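Local coordinates for phosphoribosylformylglycinamidine synthase 2 (Thermus thermophilus, PDB 3VIU), which belongs to the PurM-like family of AIR synthase related proteins and binds adenosine-5'-diphosphate and a magnesium ion, at residues L466-R471 with D620-G625; P592-G597 with E656-V661. All coordinates share one frame; numbering follows the deposited sequence.

Contacts 1 and 2 lie about 8 Å apart, centre to centre, on the same side of the chain's centre. Their segments alternate along the sequence: 466-471, 592-597, 620-625, 656-661. Contact 1 joins two domains, setting helix 458-475 of the second N-terminal-type AIR synthase related domain against the loop after strand 618-620; contact 2 lies wholly within the C-terminal-type domain that follows. The two meet just beyond the antiparallel strands 618-620 and 661-665, where Val621 N probably donates to Arg660 O at 2.9 Å; farther along the loop Gly624 N probably donates to Glu656 OE2. The loop that follows the metal ligand Asp620 therefore faces helix 458-475 and is bonded to segment 656-661.

Contact 1: residues L466-R471 with D620-G625. With MG (magnesium ion), chain D.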
ATOM      1  N   LEU A 466      -9.661  -3.840   4.220  1.00 12.82           N
ATOM      2  CA  LEU A 466      -9.846  -2.517   4.803  1.00 13.53           C
ATOM      3  C   LEU A 466     -10.130  -2.654   6.303  1.00 13.68           C
ATOM      4  O   LEU A 466      -9.580  -1.920   7.131  1.00 13.52           O
ATOM      5  CB  LEU A 466     -11.007  -1.779   4.130  1.00 14.69           C
ATOM      6  CG  LEU A 466     -10.807  -0.267   3.963  1.00 17.54           C
ATOM      7  CD1 LEU A 466     -12.100   0.373   3.481  1.00 17.41           C
ATOM      8  CD2 LEU A 466     -10.358   0.353   5.270  1.00 16.39           C
ATOM      9  N   ALA A 467     -10.998  -3.597   6.647  1.00 13.65           N
ATOM     10  CA  ALA A 467     -11.337  -3.838   8.041  1.00 13.68           C
ATOM     11  C   ALA A 467     -10.066  -4.127   8.848  1.00 14.75           C
ATOM     12  O   ALA A 467      -9.781  -3.440   9.831  1.00 16.97           O
ATOM     13  CB  ALA A 467     -12.315  -5.012   8.147  1.00 11.17           C
ATOM     14  N   GLU A 468      -9.293  -5.121   8.413  1.00 15.65           N
ATOM     15  CA  GLU A 468      -8.063  -5.500   9.100  1.00 15.39           C
ATOM     16  C   GLU A 468      -7.102  -4.322   9.253  1.00 15.07           C
ATOM     17  O   GLU A 468      -6.608  -4.059  10.348  1.00 15.42           O
ATOM     18  CB  GLU A 468      -7.357  -6.641   8.360  1.00 16.66           C
ATOM     19  CG  GLU A 468      -6.178  -7.222   9.149  1.00 23.17           C
ATOM     20  CD  GLU A 468      -5.544  -8.444   8.491  1.00 26.99           C
ATOM     21  OE1 GLU A 468      -4.756  -9.148   9.166  1.00 30.89           O
ATOM     22  OE2 GLU A 468      -5.819  -8.702   7.299  1.00 29.49           O
ATOM     23  N   ALA A 469      -6.835  -3.615   8.161  1.00 13.33           N
ATOM     24  CA  ALA A 469      -5.929  -2.475   8.220  1.00 12.63           C
ATOM     25  C   ALA A 469      -6.414  -1.461   9.264  1.00 12.97           C
ATOM     26  O   ALA A 469      -5.627  -0.964  10.072  1.00 14.31           O
ATOM     27  CB  ALA A 469      -5.822  -1.820   6.848  1.00 10.02           C
ATOM     28  N   CYS A 470      -7.706  -1.160   9.256  1.00 12.58           N
ATOM     29  CA  CYS A 470      -8.251  -0.220  10.226  1.00 13.81           C
ATOM     30  C   CYS A 470      -8.164  -0.786  11.644  1.00 15.33           C
ATOM     31  O   CYS A 470      -7.918  -0.044  12.594  1.00 16.23           O
ATOM     32  CB  CYS A 470      -9.701   0.107   9.893  1.00 11.59           C
ATOM     33  SG  CYS A 470      -9.883   1.101   8.421  1.00 12.62           S
ATOM     34  N   ARG A 471      -8.361  -2.100  11.776  1.00 13.61           N
ATOM     35  CA  ARG A 471      -8.302  -2.748  13.075  1.00 13.39           C
ATOM     36  C   ARG A 471      -6.887  -2.655  13.635  1.00 13.68           C
ATOM     37  O   ARG A 471      -6.693  -2.369  14.818  1.00 11.54           O
ATOM     38  CB  ARG A 471      -8.716  -4.225  12.965  1.00 14.40           C
ATOM     39  CG  ARG A 471      -8.931  -4.917  14.318  1.00 14.17           C
ATOM     40  CD  ARG A 471      -9.188  -6.400  14.156  1.00 15.32           C
ATOM     41  NE  ARG A 471     -10.210  -6.654  13.144  1.00 16.50           N
ATOM     42  CZ  ARG A 471     -10.023  -7.406  12.062  1.00 15.08           C
ATOM     43  NH1 ARG A 471     -11.014  -7.570  11.204  1.00 14.60           N
ATOM     44  NH2 ARG A 471      -8.849  -7.995  11.839  1.00 12.77           N
ATOM     45  N   ASP A 620      -4.845  -7.959  17.619  1.00 15.79           N
ATOM     46  CA  ASP A 620      -6.053  -8.553  17.064  1.00 16.93           C
ATOM     47  C   ASP A 620      -5.797  -9.998  16.664  1.00 16.65           C
ATOM     48  O   ASP A 620      -4.651 -10.399  16.452  1.00 15.46           O
ATOM     49  CB  ASP A 620      -6.593  -7.733  15.885  1.00 18.62           C
ATOM     50  CG  ASP A 620      -5.749  -7.848  14.640  1.00 20.17           C
ATOM     51  OD1 ASP A 620      -4.510  -7.722  14.741  1.00 21.41           O
ATOM     52  OD2 ASP A 620      -6.339  -8.042  13.554  1.00 19.08           O
ATOM     53  N   VAL A 621      -6.870 -10.781  16.608  1.00 15.17           N
ATOM     54  CA  VAL A 621      -6.787 -12.188  16.255  1.00 16.22           C
ATOM     55  C   VAL A 621      -7.086 -12.354  14.766  1.00 16.86           C
ATOM     56  O   VAL A 621      -8.231 -12.222  14.336  1.00 16.40           O
ATOM     57  CB  VAL A 621      -7.798 -13.017  17.075  1.00 16.87           C
ATOM     58  CG1 VAL A 621      -7.623 -14.500  16.768  1.00 18.56           C
ATOM     59  CG2 VAL A 621      -7.609 -12.750  18.565  1.00 16.50           C
ATOM     60  N   ALA A 622      -6.054 -12.649  13.983  1.00 15.65           N
ATOM     61  CA  ALA A 622      -6.228 -12.803  12.551  1.00 14.87           C
ATOM     62  C   ALA A 622      -5.916 -14.207  12.085  1.00 15.37           C
ATOM     63  O   ALA A 622      -6.357 -15.179  12.693  1.00 15.47           O
ATOM     64  CB  ALA A 622      -5.368 -11.792  11.808  1.00 16.96           C
ATOM     65  N   GLU A 623      -5.149 -14.321  11.005  1.00 15.92           N
ATOM     66  CA  GLU A 623      -4.832 -15.639  10.473  1.00 16.86           C
ATOM     67  C   GLU A 623      -4.157 -16.528  11.507  1.00 16.03           C
ATOM     68  O   GLU A 623      -3.317 -16.064  12.279  1.00 15.25           O
ATOM     69  CB  GLU A 623      -3.978 -15.527   9.202  1.00 18.45           C
ATOM     70  CG  GLU A 623      -3.158 -14.239   9.053  1.00 26.63           C
ATOM     71  CD  GLU A 623      -3.965 -13.043   8.559  1.00 27.19           C
ATOM     72  OE1 GLU A 623      -4.670 -13.174   7.531  1.00 28.45           O
ATOM     73  OE2 GLU A 623      -3.878 -11.964   9.193  1.00 29.87           O
ATOM     74  N   GLY A 624      -4.554 -17.802  11.533  1.00 14.17           N
ATOM     75  CA  GLY A 624      -3.985 -18.740  12.484  1.00 16.39           C
ATOM     76  C   GLY A 624      -4.809 -18.917  13.751  1.00 17.18           C
ATOM     77  O   GLY A 624      -4.545 -19.808  14.557  1.00 17.08           O
ATOM     78  N   GLY A 625      -5.797 -18.049  13.947  1.00 18.04           N
ATOM     79  CA  GLY A 625      -6.658 -18.162  15.111  1.00 17.91           C
ATOM     80  C   GLY A 625      -6.142 -17.682  16.456  1.00 18.64           C
ATOM     81  O   GLY A 625      -5.021 -17.180  16.588  1.00 18.75           O
TER
HETATM   82 MG    MG D 910      -2.480  -7.857  13.313  1.00 10.72          MG
HETATM   83  O   HOH W   1      -4.402  -8.522  11.897  1.00 13.59           O
HETATM   84  O   HOH W   2      -2.765 -10.123  14.426  1.00 29.88           O
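Arg471 holds CG trans to its backbone N (chi1 -169°), which carries the chain off helix 458-475 toward Asp620, and a bend at chi3 turns the guanidinium back over its own helix, one face lying above Glu468 CA. The NH2 edge of the guanidinium points at Asp620 OD2, 3.0 Å from Arg471 NH2, and meets it nearly head-on along the C-O bond, the two groups being twisted 33° apart; this salt bridge has an N-H...O angle of 165°. Arg471 CD packs on Asp620 CB at 3.4 Å, while NH1 serves a second partner, Glu599. Asp620 divides its oxygens, OD1 binding the magnesium at 2.5 Å and OD2 taking the arginine. Glu468 stretches out fully, and a metal-bound water donates to its OE1 at 2.8 Å and to Asp620 OD2 at 2.6 Å. Another water on the metal donates to Asp620 O. Glu468 OE1 also lies 2.9 Å from Glu623 OE2, two like-charged oxygens that gain no bond from their closeness. Asp430 and Asn472 share the ion with Asp620. Arg471 and the bridging water thus fix the rotation of the Asp620 carboxylate and place OD1 for the metal, while the ion would be expected to polarise that water toward its two acceptors.

Contact 2: residues P592-G597 with E656-V661; sequences PRLDLG and EAPSRV
Pro592-Asp595 and Glu656-Ser659 run alongside each other in nearly the same direction, 14° apart, with the CA atoms of Pro592 and Ala657 5.5 Å apart, yet no direct hydrogen bond joins them. Pro658 sits at the middle of the packing. Its CD touches Arg593 O at 3.3 Å. Leu594 places CG trans to its backbone N (chi1 172°), which swings CD1 across to the CB-CG side of the ring, 3.6 Å from Pro658 CG. The other proline works from the opposite segment: Pro592 CG rests on Glu656 O at 3.4 Å, and its CB approaches Pro658 CD at 3.9 Å. Helix 458-475 adds His464 and Arg471 against Pro658, and His464 is also hydrogen-bonded to Pro592 O. Polar linkage is indirect. One water accepts from Asp595 N at 2.8 Å and donates to Ser659 OG, a hydroxyl also hydrogen-bonded to Glu599. Past Ser659 the chain turns by about a right angle, and the Arg660 side chain reaches back, NE donating to Ala657 O at 3.1 Å from above the carbonyl plane. Asp595 caps the start of helix 596-611, its OD1 receiving Arg598 N. Two loops, each with a proline in the contact, thus pack side by side next to this N-cap, joining the helix start to the loop leading into strand 661-665 of the second C-terminal-type AIR synthase related domain.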
ATOM      1  N   PRO A 592     -14.216 -16.281   6.370  1.00 17.59           N
ATOM      2  CA  PRO A 592     -14.979 -15.870   7.556  1.00 18.19           C
ATOM      3  C   PRO A 592     -15.980 -14.742   7.295  1.00 18.99           C
ATOM      4  O   PRO A 592     -15.668 -13.765   6.611  1.00 18.00           O
ATOM      5  CB  PRO A 592     -13.888 -15.446   8.541  1.00 17.30           C
ATOM      6  CG  PRO A 592     -12.725 -16.283   8.141  1.00 19.23           C
ATOM      7  CD  PRO A 592     -12.769 -16.213   6.630  1.00 18.51           C
ATOM      8  N   ARG A 593     -17.185 -14.875   7.838  1.00 19.86           N
ATOM      9  CA  ARG A 593     -18.180 -13.824   7.672  1.00 20.68           C
ATOM     10  C   ARG A 593     -17.628 -12.572   8.352  1.00 19.15           C
ATOM     11  O   ARG A 593     -16.850 -12.658   9.300  1.00 17.47           O
ATOM     12  CB  ARG A 593     -19.507 -14.195   8.338  1.00 23.95           C
ATOM     13  CG  ARG A 593     -20.297 -15.313   7.691  1.00 28.87           C
ATOM     14  CD  ARG A 593     -21.719 -15.302   8.248  1.00 35.86           C
ATOM     15  NE  ARG A 593     -22.144 -16.581   8.818  1.00 42.45           N
ATOM     16  CZ  ARG A 593     -21.561 -17.187   9.855  1.00 45.98           C
ATOM     17  NH1 ARG A 593     -20.507 -16.641  10.459  1.00 45.22           N
ATOM     18  NH2 ARG A 593     -22.046 -18.341  10.299  1.00 46.11           N
ATOM     19  N   LEU A 594     -18.042 -11.411   7.867  1.00 18.12           N
ATOM     20  CA  LEU A 594     -17.589 -10.151   8.424  1.00 16.80           C
ATOM     21  C   LEU A 594     -18.781  -9.233   8.683  1.00 17.09           C
ATOM     22  O   LEU A 594     -19.468  -8.802   7.752  1.00 17.21           O
ATOM     23  CB  LEU A 594     -16.600  -9.493   7.463  1.00 15.15           C
ATOM     24  CG  LEU A 594     -16.104  -8.070   7.730  1.00 18.26           C
ATOM     25  CD1 LEU A 594     -15.571  -7.927   9.154  1.00 18.03           C
ATOM     26  CD2 LEU A 594     -15.011  -7.748   6.718  1.00 17.30           C
ATOM     27  N   ASP A 595     -19.020  -8.964   9.962  1.00 15.54           N
ATOM     28  CA  ASP A 595     -20.100  -8.095  10.415  1.00 15.18           C
ATOM     29  C   ASP A 595     -19.435  -6.738  10.586  1.00 14.03           C
ATOM     30  O   ASP A 595     -18.728  -6.496  11.564  1.00 13.82           O
ATOM     31  CB  ASP A 595     -20.640  -8.591  11.767  1.00 17.52           C
ATOM     32  CG  ASP A 595     -21.750  -7.708  12.334  1.00 20.01           C
ATOM     33  OD1 ASP A 595     -21.715  -6.477  12.123  1.00 18.52           O
ATOM     34  OD2 ASP A 595     -22.651  -8.251  13.016  1.00 22.00           O
ATOM     35  N   LEU A 596     -19.656  -5.857   9.625  1.00 13.17           N
ATOM     36  CA  LEU A 596     -19.066  -4.539   9.669  1.00 12.95           C
ATOM     37  C   LEU A 596     -19.530  -3.728  10.867  1.00 14.21           C
ATOM     38  O   LEU A 596     -18.785  -2.893  11.374  1.00 15.12           O
ATOM     39  CB  LEU A 596     -19.348  -3.813   8.358  1.00 11.95           C
ATOM     40  CG  LEU A 596     -18.478  -4.414   7.245  1.00 12.37           C
ATOM     41  CD1 LEU A 596     -19.012  -4.041   5.880  1.00 11.06           C
ATOM     42  CD2 LEU A 596     -17.030  -3.935   7.434  1.00 11.02           C
ATOM     43  N   GLY A 597     -20.746  -3.985  11.339  1.00 14.26           N
ATOM     44  CA  GLY A 597     -21.245  -3.258  12.492  1.00 12.91           C
ATOM     45  C   GLY A 597     -20.455  -3.640  13.725  1.00 14.03           C
ATOM     46  O   GLY A 597     -20.070  -2.782  14.528  1.00 15.07           O
ATOM     47  N   GLU A 656     -10.478 -18.900  12.024  1.00 13.06           N
ATOM     48  CA  GLU A 656     -10.351 -17.455  11.863  1.00 14.93           C
ATOM     49  C   GLU A 656     -11.697 -16.720  11.858  1.00 13.25           C
ATOM     50  O   GLU A 656     -12.706 -17.258  11.409  1.00 13.04           O
ATOM     51  CB  GLU A 656      -9.559 -17.157  10.584  1.00 13.58           C
ATOM     52  CG  GLU A 656      -8.386 -18.115  10.412  1.00 15.23           C
ATOM     53  CD  GLU A 656      -7.521 -17.823   9.194  1.00 17.61           C
ATOM     54  OE1 GLU A 656      -8.041 -17.282   8.189  1.00 14.70           O
ATOM     55  OE2 GLU A 656      -6.318 -18.160   9.243  1.00 15.69           O
ATOM     56  N   ALA A 657     -11.693 -15.497  12.388  1.00 14.59           N
ATOM     57  CA  ALA A 657     -12.882 -14.640  12.447  1.00 15.08           C
ATOM     58  C   ALA A 657     -12.429 -13.215  12.722  1.00 15.99           C
ATOM     59  O   ALA A 657     -11.585 -12.979  13.584  1.00 15.41           O
ATOM     60  CB  ALA A 657     -13.834 -15.097  13.549  1.00 13.75           C
ATOM     61  N   PRO A 658     -12.993 -12.240  11.997  1.00 16.93           N
ATOM     62  CA  PRO A 658     -12.622 -10.836  12.178  1.00 16.76           C
ATOM     63  C   PRO A 658     -13.248 -10.227  13.423  1.00 15.89           C
ATOM     64  O   PRO A 658     -13.974 -10.881  14.152  1.00 16.94           O
ATOM     65  CB  PRO A 658     -13.161 -10.189  10.916  1.00 15.74           C
ATOM     66  CG  PRO A 658     -14.467 -10.908  10.762  1.00 15.53           C
ATOM     67  CD  PRO A 658     -14.060 -12.364  10.986  1.00 16.64           C
ATOM     68  N   SER A 659     -12.937  -8.965  13.662  1.00 16.15           N
ATOM     69  CA  SER A 659     -13.497  -8.240  14.788  1.00 18.12           C
ATOM     70  C   SER A 659     -13.173  -8.815  16.165  1.00 17.96           C
ATOM     71  O   SER A 659     -13.921  -8.595  17.117  1.00 19.08           O
ATOM     72  CB  SER A 659     -15.019  -8.141  14.607  1.00 19.64           C
ATOM     73  OG  SER A 659     -15.357  -7.685  13.301  1.00 17.48           O
ATOM     74  N   ARG A 660     -12.064  -9.538  16.277  1.00 16.76           N
ATOM     75  CA  ARG A 660     -11.654 -10.115  17.557  1.00 16.45           C
ATOM     76  C   ARG A 660     -10.335  -9.502  18.039  1.00 17.83           C
ATOM     77  O   ARG A 660      -9.346  -9.473  17.303  1.00 18.02           O
ATOM     78  CB  ARG A 660     -11.523 -11.633  17.429  1.00 16.33           C
ATOM     79  CG  ARG A 660     -12.803 -12.305  16.934  1.00 17.01           C
ATOM     80  CD  ARG A 660     -12.764 -13.814  17.132  1.00 19.30           C
ATOM     81  NE  ARG A 660     -11.750 -14.455  16.300  1.00 20.65           N
ATOM     82  CZ  ARG A 660     -11.344 -15.709  16.455  1.00 19.96           C
ATOM     83  NH1 ARG A 660     -11.861 -16.460  17.416  1.00 19.46           N
ATOM     84  NH2 ARG A 660     -10.426 -16.214  15.645  1.00 22.78           N
ATOM     85  N   VAL A 661     -10.328  -9.013  19.281  1.00 17.77           N
ATOM     86  CA  VAL A 661      -9.149  -8.370  19.863  1.00 15.71           C
ATOM     87  C   VAL A 661      -8.801  -8.815  21.284  1.00 16.01           C
ATOM     88  O   VAL A 661      -9.670  -8.920  22.156  1.00 13.35           O
ATOM     89  CB  VAL A 661      -9.321  -6.824  19.900  1.00 15.97           C
ATOM     90  CG1 VAL A 661      -8.115  -6.174  20.566  1.00 14.58           C
ATOM     91  CG2 VAL A 661      -9.499  -6.283  18.493  1.00 15.29           C
TER
HETATM   92  O   HOH W   3     -17.243  -9.368  12.120  1.00 13.11           O